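Local coordinates for hypothetical protein Atu0636 (Agrobacterium tumefaciens, PDB 2OZV), which is of unknown function but probably transfers a methyl group from S-adenosylmethionine to an oxygen of its substrate, at residues G188-L193 and A248-A253. Numbering follows the deposited sequence.
Sequences GLEITL and ARNVRA
E190 and R249 pack against each other where the end of the modelled chain, after helix 235-241, meets strand 186-195. The guanidinium of R249 grips the carbonyl oxygen of G188 end-on with two nitrogens. NH2 of R249 lies 2.8 Å from O of G188, in the carbonyl plane and on a lone pair; NH1 reaches the same oxygen at 2.9 Å, tilted 23° from that plane. A bend at chi3 (51°) turns the end of R249 back to the strand. The E190 carboxylate stacks over one guanidinium face, the planes 24° apart. OE2 of E190 sits above the guanidinium centre with no N-H aimed at it, so the attraction is probably one of charge alone. CG of E190 touches NH1 of R249 at 3.6 Å. OE2 of E190 accepts the backbone N of N250 at 2.8 Å through its syn lone pair, while OE1 forms a salt bridge with R220. NH1 of R249 also hydrogen-bonds OG1 of T208. G188 and E190 are buried in this tight part; R249 is only partly so. N250 is exposed, and its ND2 hydrogen-bonds OD1 of D201 of the second subunit. The contact holds the chain end against strand 186-195, between antiparallel strand 204-211 and edge strand 218-224, in the 3-2-1-4-5-7-6 order of class I methyltransferases, here with an eighth strand.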
loop_
_atom_site.group_PDB
_atom_site.type_symbol
_atom_site.label_atom_id
_atom_site.label_comp_id
_atom_site.label_asym_id
_atom_site.label_seq_id
_atom_site.Cartn_x
_atom_site.Cartn_y
_atom_site.Cartn_z
ATOM N N GLY B 188 -9.072 -2.482 10.946
ATOM C CA GLY B 188 -9.449 -1.184 10.400
ATOM C C GLY B 188 -8.260 -0.313 10.000
ATOM O O GLY B 188 -8.306 0.912 10.155
ATOM N N LEU B 189 -7.189 -0.925 9.483
ATOM C CA LEU B 189 -6.015 -0.132 9.057
ATOM C C LEU B 189 -6.428 0.916 8.061
ATOM O O LEU B 189 -7.192 0.630 7.109
ATOM C CB LEU B 189 -4.924 -1.015 8.428
ATOM C CG LEU B 189 -3.919 -1.621 9.436
ATOM C CD1 LEU B 189 -4.590 -2.576 10.417
ATOM C CD2 LEU B 189 -2.793 -2.373 8.663
ATOM N N GLU B 190 -5.938 2.128 8.288
ATOM C CA GLU B 190 -6.004 3.185 7.291
ATOM C C GLU B 190 -4.587 3.539 6.920
ATOM O O GLU B 190 -3.781 3.915 7.803
ATOM C CB GLU B 190 -6.671 4.438 7.865
ATOM C CG GLU B 190 -8.178 4.351 7.946
ATOM C CD GLU B 190 -8.822 5.704 8.253
ATOM O OE1 GLU B 190 -8.121 6.766 8.227
ATOM O OE2 GLU B 190 -10.037 5.684 8.470
ATOM N N ILE B 191 -4.270 3.441 5.633
ATOM C CA ILE B 191 -2.907 3.701 5.155
ATOM C C ILE B 191 -2.933 4.957 4.307
ATOM O O ILE B 191 -3.686 5.022 3.325
ATOM C CB ILE B 191 -2.402 2.499 4.300
ATOM C CG1 ILE B 191 -2.449 1.183 5.127
ATOM C CG2 ILE B 191 -1.014 2.801 3.734
ATOM C CD1 ILE B 191 -2.025 -0.095 4.307
ATOM N N THR B 192 -2.117 5.943 4.672
ATOM C CA THR B 192 -2.060 7.175 3.921
ATOM C C THR B 192 -0.625 7.365 3.396
ATOM O O THR B 192 0.314 7.580 4.177
ATOM C CB THR B 192 -2.468 8.379 4.807
ATOM O OG1 THR B 192 -3.762 8.153 5.369
ATOM C CG2 THR B 192 -2.466 9.664 3.960
ATOM N N LEU B 193 -0.454 7.255 2.080
ATOM C CA LEU B 193 0.866 7.512 1.502
ATOM C C LEU B 193 1.156 9.005 1.465
ATOM O O LEU B 193 0.240 9.829 1.269
ATOM C CB LEU B 193 0.937 6.951 0.077
ATOM C CG LEU B 193 1.112 5.405 -0.046
ATOM C CD1 LEU B 193 2.430 4.900 0.623
ATOM C CD2 LEU B 193 -0.040 4.572 0.411
ATOM N N ALA B 248 -7.692 13.072 10.991
ATOM C CA ALA B 248 -8.587 12.116 11.631
ATOM C C ALA B 248 -8.866 10.898 10.725
ATOM O O ALA B 248 -8.780 10.988 9.484
ATOM C CB ALA B 248 -9.897 12.815 12.001
ATOM N N ARG B 249 -9.194 9.773 11.351
ATOM C CA ARG B 249 -9.664 8.576 10.629
ATOM C C ARG B 249 -11.032 8.850 9.981
ATOM O O ARG B 249 -11.751 9.784 10.379
ATOM C CB ARG B 249 -9.722 7.366 11.575
ATOM C CG ARG B 249 -8.359 6.845 12.008
ATOM C CD ARG B 249 -8.457 5.736 13.060
ATOM N NE ARG B 249 -9.370 4.642 12.684
ATOM C CZ ARG B 249 -9.009 3.587 11.952
ATOM N NH1 ARG B 249 -7.757 3.491 11.466
ATOM N NH2 ARG B 249 -9.922 2.642 11.684
ATOM N N ASN B 250 -11.391 8.040 8.978
ATOM C CA ASN B 250 -12.752 8.078 8.422
ATOM C C ASN B 250 -13.806 7.864 9.505
ATOM O O ASN B 250 -13.608 7.067 10.417
ATOM C CB ASN B 250 -12.917 7.007 7.335
ATOM C CG ASN B 250 -12.296 7.423 6.006
ATOM O OD1 ASN B 250 -12.133 8.615 5.746
ATOM N ND2 ASN B 250 -11.936 6.437 5.163
ATOM N N VAL B 251 -14.909 8.590 9.400
ATOM C CA VAL B 251 -16.014 8.421 10.344
ATOM C C VAL B 251 -16.706 7.077 10.082
ATOM O O VAL B 251 -16.821 6.654 8.927
ATOM C CB VAL B 251 -16.995 9.606 10.281
ATOM C CG1 VAL B 251 -16.285 10.880 10.722
ATOM C CG2 VAL B 251 -17.588 9.769 8.872
ATOM N N ARG B 252 -17.144 6.404 11.150
ATOM C CA ARG B 252 -17.717 5.045 11.028
ATOM C C ARG B 252 -18.837 4.933 9.996
ATOM O O ARG B 252 -19.030 3.864 9.406
ATOM C CB ARG B 252 -18.179 4.489 12.383
ATOM C CG ARG B 252 -17.114 3.613 13.083
ATOM C CD ARG B 252 -17.666 2.962 14.358
ATOM N NE ARG B 252 -17.750 3.901 15.485
ATOM C CZ ARG B 252 -18.833 4.613 15.810
ATOM N NH1 ARG B 252 -18.796 5.437 16.854
ATOM N NH2 ARG B 252 -19.953 4.509 15.096
ATOM N N ALA B 253 -19.554 6.039 9.787
ATOM C CA ALA B 253 -20.491 6.191 8.672
ATOM C C ALA B 253 -19.987 5.542 7.379
ATOM O O ALA B 253 -20.646 4.661 6.813
ATOM C CB ALA B 253 -20.791 7.673 8.439
#